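Local coordinates for protein chitin deacetylase 1 (Bombyx mori, PDB 5ZNT) that hydrolyses the N-acetamido groups of N-acetyl-D-glucosamine residues in chitin, as a zinc-dependent deacetylase of the carbohydrate esterase 4 family, at residues Tyr76-Lys81 against Ala125-Ile130; Thr83-Val88 against Ile355-Cys360; Ile131-Asn136 against Thr359-Pro364. One frame throughout, in Å; residues are numbered along the deposited sequence.

Contact 1 of 3, residues Tyr76-Lys81 against Ala125-Ile130; sequences YFVSHK and AGMRVI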
loop_
_atom_site.group_PDB
_atom_site.type_symbol
_atom_site.label_atom_id
_atom_site.label_comp_id
_atom_site.label_asym_id
_atom_site.label_seq_id
_atom_site.Cartn_x
_atom_site.Cartn_y
_atom_site.Cartn_z
ATOM N N TYR A 76 4.649 0.741 2.968
ATOM C CA TYR A 76 5.097 -0.612 3.281
ATOM C C TYR A 76 3.947 -1.353 3.941
ATOM O O TYR A 76 3.474 -0.937 5.005
ATOM C CB TYR A 76 6.306 -0.596 4.215
ATOM C CG TYR A 76 7.544 -0.056 3.538
ATOM C CD1 TYR A 76 7.730 1.312 3.380
ATOM C CD2 TYR A 76 8.512 -0.916 3.031
ATOM C CE1 TYR A 76 8.853 1.818 2.737
ATOM C CE2 TYR A 76 9.657 -0.419 2.401
ATOM C CZ TYR A 76 9.822 0.945 2.276
ATOM O OH TYR A 76 10.934 1.429 1.654
ATOM N N PHE A 77 3.463 -2.406 3.285
ATOM C CA PHE A 77 2.454 -3.280 3.883
ATOM C C PHE A 77 3.206 -4.399 4.593
ATOM O O PHE A 77 3.694 -5.339 3.962
ATOM C CB PHE A 77 1.487 -3.807 2.821
ATOM C CG PHE A 77 0.568 -2.740 2.283
ATOM C CD1 PHE A 77 -0.571 -2.370 2.988
ATOM C CD2 PHE A 77 0.869 -2.087 1.100
ATOM C CE1 PHE A 77 -1.404 -1.363 2.503
ATOM C CE2 PHE A 77 0.035 -1.093 0.614
ATOM C CZ PHE A 77 -1.087 -0.731 1.314
ATOM N N VAL A 78 3.298 -4.297 5.912
ATOM C CA VAL A 78 4.270 -5.065 6.690
ATOM C C VAL A 78 3.575 -6.263 7.293
ATOM O O VAL A 78 2.524 -6.118 7.927
ATOM C CB VAL A 78 4.908 -4.186 7.784
ATOM C CG1 VAL A 78 5.910 -5.019 8.623
ATOM C CG2 VAL A 78 5.629 -2.979 7.122
ATOM N N SER A 79 4.158 -7.450 7.101
ATOM C CA SER A 79 3.738 -8.658 7.796
ATOM C C SER A 79 4.715 -8.936 8.940
ATOM O O SER A 79 5.871 -8.520 8.893
ATOM C CB SER A 79 3.685 -9.860 6.828
ATOM O OG SER A 79 4.963 -10.070 6.212
ATOM N N HIS A 80 4.247 -9.682 9.955
ATOM C CA HIS A 80 4.969 -9.761 11.232
ATOM C C HIS A 80 6.210 -10.644 11.155
ATOM O O HIS A 80 7.285 -10.248 11.612
ATOM C CB HIS A 80 4.020 -10.270 12.323
ATOM C CG HIS A 80 4.675 -10.532 13.654
ATOM N ND1 HIS A 80 5.532 -9.635 14.266
ATOM C CD2 HIS A 80 4.573 -11.588 14.497
ATOM C CE1 HIS A 80 5.923 -10.128 15.433
ATOM N NE2 HIS A 80 5.353 -11.312 15.598
ATOM N N LYS A 81 6.088 -11.872 10.627
ATOM C CA LYS A 81 7.140 -12.847 10.889
ATOM C C LYS A 81 8.443 -12.409 10.242
ATOM O O LYS A 81 8.480 -12.054 9.057
ATOM C CB LYS A 81 6.737 -14.251 10.395
ATOM C CG LYS A 81 7.457 -15.391 11.130
ATOM C CD LYS A 81 7.033 -16.775 10.531
ATOM C CE LYS A 81 7.556 -17.923 11.366
ATOM N NZ LYS A 81 7.032 -19.265 10.887
ATOM N N ALA A 125 -5.815 -5.846 13.129
ATOM C CA ALA A 125 -5.678 -4.985 14.301
ATOM C C ALA A 125 -4.556 -5.480 15.207
ATOM O O ALA A 125 -3.860 -4.671 15.826
ATOM C CB ALA A 125 -6.994 -4.905 15.077
ATOM N N GLY A 126 -4.371 -6.800 15.295
ATOM C CA GLY A 126 -3.237 -7.331 16.034
ATOM C C GLY A 126 -1.910 -6.873 15.467
ATOM O O GLY A 126 -1.015 -6.460 16.205
ATOM N N MET A 127 -1.764 -6.927 14.136
ATOM C CA MET A 127 -0.513 -6.480 13.533
ATOM C C MET A 127 -0.294 -4.994 13.788
ATOM O O MET A 127 0.843 -4.563 14.023
ATOM C CB MET A 127 -0.498 -6.765 12.026
ATOM C CG MET A 127 0.794 -6.336 11.320
ATOM S SD MET A 127 2.302 -7.041 12.099
ATOM C CE MET A 127 3.617 -6.256 11.157
ATOM N N ARG A 128 -1.367 -4.193 13.753
ATOM C CA ARG A 128 -1.227 -2.781 14.124
ATOM C C ARG A 128 -0.699 -2.626 15.552
ATOM O O ARG A 128 0.140 -1.754 15.827
ATOM C CB ARG A 128 -2.564 -2.045 13.964
ATOM C CG ARG A 128 -2.493 -0.535 14.365
ATOM C CD ARG A 128 -3.833 0.199 14.074
ATOM N NE ARG A 128 -4.932 -0.423 14.798
ATOM C CZ ARG A 128 -6.214 -0.164 14.568
ATOM N NH1 ARG A 128 -6.552 0.713 13.634
ATOM N NH2 ARG A 128 -7.155 -0.779 15.271
ATOM N N VAL A 129 -1.181 -3.453 16.478
ATOM C CA VAL A 129 -0.684 -3.382 17.859
ATOM C C VAL A 129 0.811 -3.700 17.913
ATOM O O VAL A 129 1.587 -3.013 18.593
ATOM C CB VAL A 129 -1.492 -4.339 18.755
ATOM C CG1 VAL A 129 -0.732 -4.667 20.062
ATOM C CG2 VAL A 129 -2.886 -3.765 19.050
ATOM N N ILE A 130 1.236 -4.751 17.209
ATOM C CA ILE A 130 2.651 -5.120 17.193
ATOM C C ILE A 130 3.503 -3.962 16.701
ATOM O O ILE A 130 4.515 -3.592 17.323
ATOM C CB ILE A 130 2.864 -6.378 16.328
ATOM C CG1 ILE A 130 2.069 -7.555 16.903
ATOM C CG2 ILE A 130 4.367 -6.727 16.237
ATOM C CD1 ILE A 130 2.178 -8.839 16.051
#
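H80 and I130 make the aromatic part of this contact. The CD1 methyl of I130 stands 3.8 Å from the centroid of the H80 ring and 6° off its normal, a CH-pi contact over the middle of the face. I130 CG2 also approaches, 3.7 Å from H80 ND1. Both ring nitrogens have partners outside the two segments: ND1 bonds to Y85 OH and NE2 to P368 O; Y367 stacks on the ring. With an alanine in its place, the I130 CD1 methyl would probably lose the ring face it packs on, and Y85 OH its nitrogen partner.

M127 SD lies 3.7 Å from H80 CB and sits obliquely to the imidazole, 5.3 Å from the ring centroid and 60° off the normal. A bend at chi2 (54°) turns M127 CE toward the strand, into apolar contact with V78 CG1 at 3.6 Å, and the two side chains cross nearly at right angles. CE also lies against the carbonyl oxygen V78 O, at 3.4 Å.

S79, between V78 and H80 in the chain, has its side chain about 4 Å from those of the zinc ligands D46 and H105. Helix 117-134 packs against the C-terminal end of strand 75-78 in the parallel sheet of the polysaccharide deacetylase fold, where the metal site lies.

Contact 2 of 3, residues Thr83-Val88 against Ile355-Cys360; sequences TNYSAV and INLQTC. With NAG (2-acetamido-2-deoxy-beta-D-glucopyranose), chain B.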
loop_
_atom_site.group_PDB
_atom_site.type_symbol
_atom_site.label_atom_id
_atom_site.label_comp_id
_atom_site.label_asym_id
_atom_site.label_seq_id
_atom_site.Cartn_x
_atom_site.Cartn_y
_atom_site.Cartn_z
ATOM N N THR A 83 10.092 -9.714 10.847
ATOM C CA THR A 83 10.249 -8.286 10.637
ATOM C C THR A 83 11.147 -7.687 11.712
ATOM O O THR A 83 11.149 -8.133 12.861
ATOM C CB THR A 83 8.883 -7.615 10.611
ATOM O OG1 THR A 83 8.347 -7.824 9.310
ATOM C CG2 THR A 83 8.943 -6.095 10.909
ATOM N N ASN A 84 11.959 -6.723 11.301
ATOM C CA ASN A 84 12.846 -5.967 12.178
ATOM C C ASN A 84 12.126 -4.666 12.519
ATOM O O ASN A 84 11.982 -3.789 11.661
ATOM C CB ASN A 84 14.162 -5.763 11.442
ATOM C CG ASN A 84 15.132 -4.849 12.151
ATOM O OD1 ASN A 84 14.781 -4.026 13.007
ATOM N ND2 ASN A 84 16.389 -4.997 11.774
ATOM N N TYR A 85 11.636 -4.549 13.759
ATOM C CA TYR A 85 10.798 -3.406 14.096
ATOM C C TYR A 85 11.579 -2.120 14.334
ATOM O O TYR A 85 10.978 -1.040 14.255
ATOM C CB TYR A 85 9.902 -3.737 15.297
ATOM C CG TYR A 85 8.810 -4.667 14.818
ATOM C CD1 TYR A 85 7.649 -4.158 14.211
ATOM C CD2 TYR A 85 8.984 -6.050 14.876
ATOM C CE1 TYR A 85 6.665 -5.009 13.735
ATOM C CE2 TYR A 85 8.017 -6.913 14.404
ATOM C CZ TYR A 85 6.879 -6.391 13.807
ATOM O OH TYR A 85 5.957 -7.266 13.336
ATOM N N SER A 86 12.891 -2.199 14.597
ATOM C CA SER A 86 13.723 -0.991 14.559
ATOM C C SER A 86 13.786 -0.433 13.150
ATOM O O SER A 86 13.823 0.787 12.958
ATOM C CB SER A 86 15.144 -1.296 15.027
ATOM O OG SER A 86 15.107 -1.668 16.382
ATOM N N ALA A 87 13.853 -1.324 12.156
ATOM C CA ALA A 87 13.890 -0.888 10.764
ATOM C C ALA A 87 12.555 -0.296 10.345
ATOM O O ALA A 87 12.519 0.709 9.621
ATOM C CB ALA A 87 14.279 -2.059 9.855
ATOM N N VAL A 88 11.446 -0.930 10.761
ATOM C CA VAL A 88 10.124 -0.362 10.523
ATOM C C VAL A 88 10.059 1.047 11.111
ATOM O O VAL A 88 9.577 1.989 10.474
ATOM C CB VAL A 88 9.035 -1.282 11.128
ATOM C CG1 VAL A 88 7.700 -0.602 11.149
ATOM C CG2 VAL A 88 8.921 -2.637 10.345
ATOM N N ILE A 355 12.352 -17.076 16.892
ATOM C CA ILE A 355 12.327 -15.982 15.925
ATOM C C ILE A 355 12.980 -14.765 16.543
ATOM O O ILE A 355 12.647 -14.377 17.669
ATOM C CB ILE A 355 10.900 -15.683 15.437
ATOM C CG1 ILE A 355 10.395 -16.917 14.693
ATOM C CG2 ILE A 355 10.917 -14.472 14.461
ATOM C CD1 ILE A 355 8.970 -17.197 14.851
ATOM N N ASN A 356 13.955 -14.203 15.830
ATOM C CA ASN A 356 14.635 -12.997 16.266
ATOM C C ASN A 356 13.783 -11.785 15.923
ATOM O O ASN A 356 13.366 -11.610 14.772
ATOM C CB ASN A 356 16.001 -12.856 15.585
ATOM C CG ASN A 356 17.010 -13.853 16.095
ATOM O OD1 ASN A 356 16.780 -14.537 17.097
ATOM N ND2 ASN A 356 18.139 -13.943 15.410
ATOM N N LEU A 357 13.554 -10.936 16.910
ATOM C CA LEU A 357 12.800 -9.712 16.720
ATOM C C LEU A 357 13.686 -8.575 17.185
ATOM O O LEU A 357 14.100 -8.551 18.352
ATOM C CB LEU A 357 11.491 -9.754 17.510
ATOM C CG LEU A 357 10.491 -8.639 17.221
ATOM C CD1 LEU A 357 9.073 -9.161 17.498
ATOM C CD2 LEU A 357 10.773 -7.417 18.086
ATOM N N GLN A 358 13.994 -7.646 16.290
ATOM C CA GLN A 358 14.811 -6.500 16.661
ATOM C C GLN A 358 13.904 -5.303 16.946
ATOM O O GLN A 358 12.928 -5.060 16.224
ATOM C CB GLN A 358 15.831 -6.178 15.564
ATOM C CG GLN A 358 16.722 -7.350 15.154
ATOM C CD GLN A 358 15.985 -8.327 14.235
ATOM O OE1 GLN A 358 14.972 -7.972 13.621
ATOM N NE2 GLN A 358 16.471 -9.568 14.162
ATOM N N THR A 359 14.209 -4.582 18.026
ATOM C CA THR A 359 13.399 -3.462 18.483
ATOM C C THR A 359 14.252 -2.583 19.391
ATOM O O THR A 359 15.163 -3.072 20.070
ATOM C CB THR A 359 12.149 -3.944 19.233
ATOM O OG1 THR A 359 11.408 -2.827 19.733
ATOM C CG2 THR A 359 12.527 -4.842 20.422
ATOM N N CYS A 360 13.925 -1.290 19.426
ATOM C CA CYS A 360 14.557 -0.407 20.401
ATOM C C CYS A 360 13.992 -0.613 21.794
ATOM O O CYS A 360 14.598 -0.160 22.772
ATOM C CB CYS A 360 14.384 1.059 19.994
ATOM S SG CYS A 360 15.279 1.499 18.506
HETATM C C1 NAG B . 17.430 -4.178 12.303
HETATM C C2 NAG B . 18.842 -4.607 11.959
HETATM C C3 NAG B . 19.834 -3.600 12.540
HETATM C C4 NAG B . 19.471 -2.175 12.121
HETATM C C5 NAG B . 17.987 -1.903 12.350
HETATM C C6 NAG B . 17.522 -0.586 11.774
HETATM C C7 NAG B . 18.753 -7.066 11.798
HETATM C C8 NAG B . 19.240 -8.351 12.400
HETATM N N2 NAG B . 19.152 -5.951 12.416
HETATM O O3 NAG B . 21.132 -3.965 12.091
HETATM O O4 NAG B . 20.069 -1.223 12.991
HETATM O O5 NAG B . 17.189 -2.929 11.754
HETATM O O6 NAG B . 17.863 -0.489 10.397
HETATM O O7 NAG B . 18.001 -7.041 10.812
HETATM O O HOH W 1 11.021 -10.755 13.692
#
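The capped N-terminus of helix 85-93 is hydrogen-bonded to strand 355-359 through one carbonyl: Q358 O takes a weak bond from Y85 N (2.8 Å, N-H...O angle only 129°) and a second, longer one from S86 N at 3.3 Å. N84 is the N-cap. Its CG is anti to the backbone N (chi1 173°), which sets OD1 to accept from A87 N at 3.0 Å and leaves ND2 for its covalent link with C1 of the N-acetylglucosamine; ND2 also donates to the acetyl O7 of that sugar at 2.8 Å.

The strand belongs to a two-stranded antiparallel sheet with 341-345, tied down by the C360-C337 disulfide, so a C-terminal element of the chain covers a helix of the deacetylase domain at the glycosylation site. Q358, bent at chi2 (78°), folds its amide back beside N84: OE1 comes within 3.2 Å of N84 CB, and NE2 lies 3.5 Å from the acetyl C8 of the sugar.

L357 CG lies obliquely to the Y85 ring, 3.8 Å from CD2, while the methyl CG2 of T83 covers one face of that ring. A water donates to both T83 O and N356 O. Q358 N, buried here, has no partner in the model.

Contact 3 of 3, residues Ile131-Asn136 against Thr359-Pro364; sequences IEKFSN and TCLRCP. With NAG (2-acetamido-2-deoxy-beta-D-glucopyranose), chain D.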
loop_
_atom_site.group_PDB
_atom_site.type_symbol
_atom_site.label_atom_id
_atom_site.label_comp_id
_atom_site.label_asym_id
_atom_site.label_seq_id
_atom_site.Cartn_x
_atom_site.Cartn_y
_atom_site.Cartn_z
ATOM N N ILE A 131 3.113 -3.369 15.570
ATOM C CA ILE A 131 3.896 -2.272 14.998
ATOM C C ILE A 131 3.955 -1.095 15.955
ATOM O O ILE A 131 5.036 -0.545 16.217
ATOM C CB ILE A 131 3.308 -1.825 13.654
ATOM C CG1 ILE A 131 3.453 -2.943 12.604
ATOM C CG2 ILE A 131 4.005 -0.545 13.181
ATOM C CD1 ILE A 131 2.640 -2.650 11.328
ATOM N N GLU A 132 2.787 -0.657 16.445
ATOM C CA GLU A 132 2.730 0.522 17.307
ATOM C C GLU A 132 3.590 0.325 18.545
ATOM O O GLU A 132 4.314 1.246 18.964
ATOM C CB GLU A 132 1.280 0.833 17.688
ATOM C CG GLU A 132 0.446 1.370 16.493
ATOM C CD GLU A 132 -1.024 1.668 16.850
ATOM O OE1 GLU A 132 -1.477 1.299 17.942
ATOM O OE2 GLU A 132 -1.742 2.269 16.029
ATOM N N LYS A 133 3.570 -0.890 19.113
ATOM C CA LYS A 133 4.421 -1.158 20.267
ATOM C C LYS A 133 5.895 -1.249 19.882
ATOM O O LYS A 133 6.719 -0.468 20.374
ATOM C CB LYS A 133 4.000 -2.440 20.986
ATOM C CG LYS A 133 4.947 -2.769 22.157
ATOM C CD LYS A 133 4.386 -3.886 23.049
ATOM C CE LYS A 133 5.448 -4.280 24.123
ATOM N NZ LYS A 133 4.891 -5.353 25.020
ATOM N N PHE A 134 6.265 -2.219 19.041
ATOM C CA PHE A 134 7.689 -2.498 18.867
ATOM C C PHE A 134 8.402 -1.532 17.943
ATOM O O PHE A 134 9.638 -1.497 17.970
ATOM C CB PHE A 134 7.886 -3.944 18.426
ATOM C CG PHE A 134 7.485 -4.887 19.502
ATOM C CD1 PHE A 134 8.308 -5.056 20.622
ATOM C CD2 PHE A 134 6.233 -5.496 19.474
ATOM C CE1 PHE A 134 7.932 -5.889 21.669
ATOM C CE2 PHE A 134 5.834 -6.332 20.523
ATOM C CZ PHE A 134 6.691 -6.533 21.621
ATOM N N SER A 135 7.677 -0.733 17.163
ATOM C CA SER A 135 8.282 0.380 16.434
ATOM C C SER A 135 7.999 1.719 17.110
ATOM O O SER A 135 8.374 2.764 16.565
ATOM C CB SER A 135 7.771 0.414 14.985
ATOM O OG SER A 135 8.248 -0.729 14.280
ATOM N N ASN A 136 7.303 1.712 18.246
ATOM C CA ASN A 136 7.022 2.921 19.024
ATOM C C ASN A 136 6.421 4.021 18.144
ATOM O O ASN A 136 6.917 5.143 18.045
ATOM C CB ASN A 136 8.284 3.408 19.738
ATOM C CG ASN A 136 7.978 4.492 20.770
ATOM O OD1 ASN A 136 6.840 4.631 21.220
ATOM N ND2 ASN A 136 8.987 5.258 21.142
ATOM N N THR A 359 14.209 -4.582 18.026
ATOM C CA THR A 359 13.399 -3.462 18.483
ATOM C C THR A 359 14.252 -2.583 19.391
ATOM O O THR A 359 15.163 -3.072 20.070
ATOM C CB THR A 359 12.149 -3.944 19.233
ATOM O OG1 THR A 359 11.408 -2.827 19.733
ATOM C CG2 THR A 359 12.527 -4.842 20.422
ATOM N N CYS A 360 13.925 -1.290 19.426
ATOM C CA CYS A 360 14.557 -0.407 20.401
ATOM C C CYS A 360 13.992 -0.613 21.794
ATOM O O CYS A 360 14.598 -0.160 22.772
ATOM C CB CYS A 360 14.384 1.059 19.994
ATOM S SG CYS A 360 15.279 1.499 18.506
ATOM N N LEU A 361 12.839 -1.262 21.900
ATOM C CA LEU A 361 12.264 -1.579 23.196
ATOM C C LEU A 361 13.014 -2.742 23.839
ATOM O O LEU A 361 13.695 -3.518 23.164
ATOM C CB LEU A 361 10.788 -1.955 23.056
ATOM C CG LEU A 361 9.707 -0.889 23.080
ATOM C CD1 LEU A 361 9.814 0.011 21.853
ATOM C CD2 LEU A 361 8.353 -1.611 23.140
ATOM N N ARG A 362 12.876 -2.863 25.167
ATOM C CA ARG A 362 13.315 -4.084 25.835
ATOM C C ARG A 362 12.534 -5.276 25.291
ATOM O O ARG A 362 11.390 -5.148 24.850
ATOM C CB ARG A 362 13.105 -3.995 27.353
ATOM C CG ARG A 362 11.671 -3.664 27.684
ATOM C CD ARG A 362 11.078 -4.327 28.946
ATOM N NE ARG A 362 9.721 -3.796 29.143
ATOM C CZ ARG A 362 8.629 -4.528 29.352
ATOM N NH1 ARG A 362 8.702 -5.853 29.443
ATOM N NH2 ARG A 362 7.458 -3.924 29.485
ATOM N N CYS A 363 13.158 -6.451 25.337
ATOM C CA CYS A 363 12.533 -7.629 24.765
ATOM C C CYS A 363 11.276 -7.990 25.557
ATOM O O CYS A 363 11.273 -7.893 26.782
ATOM C CB CYS A 363 13.513 -8.799 24.774
ATOM S SG CYS A 363 14.941 -8.443 23.738
ATOM N N PRO A 364 10.207 -8.410 24.889
ATOM C CA PRO A 364 9.027 -8.911 25.602
ATOM C C PRO A 364 9.299 -10.330 26.087
ATOM O O PRO A 364 10.283 -10.954 25.693
ATOM C CB PRO A 364 7.944 -8.880 24.516
ATOM C CG PRO A 364 8.746 -9.275 23.244
ATOM C CD PRO A 364 10.105 -8.587 23.424
HETATM C C1 NAG D . 8.812 6.315 22.114
HETATM C C2 NAG D . 9.556 5.930 23.415
HETATM C C3 NAG D . 9.725 7.139 24.347
HETATM C C4 NAG D . 10.285 8.340 23.602
HETATM C C5 NAG D . 9.381 8.633 22.415
HETATM C C6 NAG D . 9.850 9.803 21.583
HETATM C C7 NAG D . 9.390 3.696 24.436
HETATM C C8 NAG D . 8.488 2.721 25.142
HETATM N N2 NAG D . 8.838 4.867 24.102
HETATM O O3 NAG D . 10.595 6.791 25.418
HETATM O O4 NAG D . 10.347 9.474 24.461
HETATM O O5 NAG D . 9.381 7.487 21.556
HETATM O O6 NAG D . 11.248 9.732 21.335
HETATM O O7 NAG D . 10.562 3.431 24.178
HETATM O O HOH W 2 12.163 -0.187 17.417
#
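T359 and F134 join an ST turn to the end of helix 117-134, which finishes in a Schellman motif at N136, the residue that takes positive phi. The threonine hydroxyl serves both elements. OG1 donates to F134 O at 2.8 Å, in the carbonyl plane and on a lone pair, and accepts from L361 N at 3.0 Å with an N-H...O angle of 157°. Its torsion explains this: OG1 is anti to the backbone N (chi1 177°), beside the carbonyl carbon, which places the hydroxyl within reach of the nitrogen two residues on and leaves CG2 in the crowded position. F134 O has a second partner, a water that donates to it at 2.9 Å and accepts from C360 N, so two donors grip this last-turn carbonyl.

With CG beside its own backbone N, anti to the carbonyl carbon (chi1 -67°), the F134 ring reaches the loop. CG of K133 sits 3.9 Å above the centre of one face, T359 OG1 lies in plane at the edge, and P364 CG approaches F134 CZ obliquely at 3.8 Å.

K133 is extended beyond CG, so its aliphatic part runs past L361 while the ammonium travels on to T374 O and a salt bridge with D376. L361 spreads two methyls over the end of the helix: CD2 is 3.7 Å from K133 CG, and both methyls approach K133 O, the carbonyl that also accepts the Schellman bond from N136 N. N136 carries an N-linked sugar, and its ND2 is bonded covalently to the C1 atom of N-acetylglucosamine. On the loop side, L361 CD2 makes the nearest approach to that K133 carbonyl oxygen, at 3.4 Å.

In the fold
Y85 ties the three contacts together. Its OH hydrogen-bonds H80 ND1 at 2.6 Å, linking contact 2 to contact 1, and it packs on M127 and I130 as well; its backbone O meets S135 OG at 2.7 Å, linking contact 2 to contact 3. Contacts 1 and 3 use successive turns of helix 117-134, with centres about 12 Å apart, while contacts 2 and 3 share T359 and C360, with centres about 8 Å apart. Contact 1 lies beside the zinc site: the S79 side chain is about 6 Å from the ion, against about 11 Å for that of T83 in contact 2. Sugars are carried by N84 in contact 2 and N136 in contact 3.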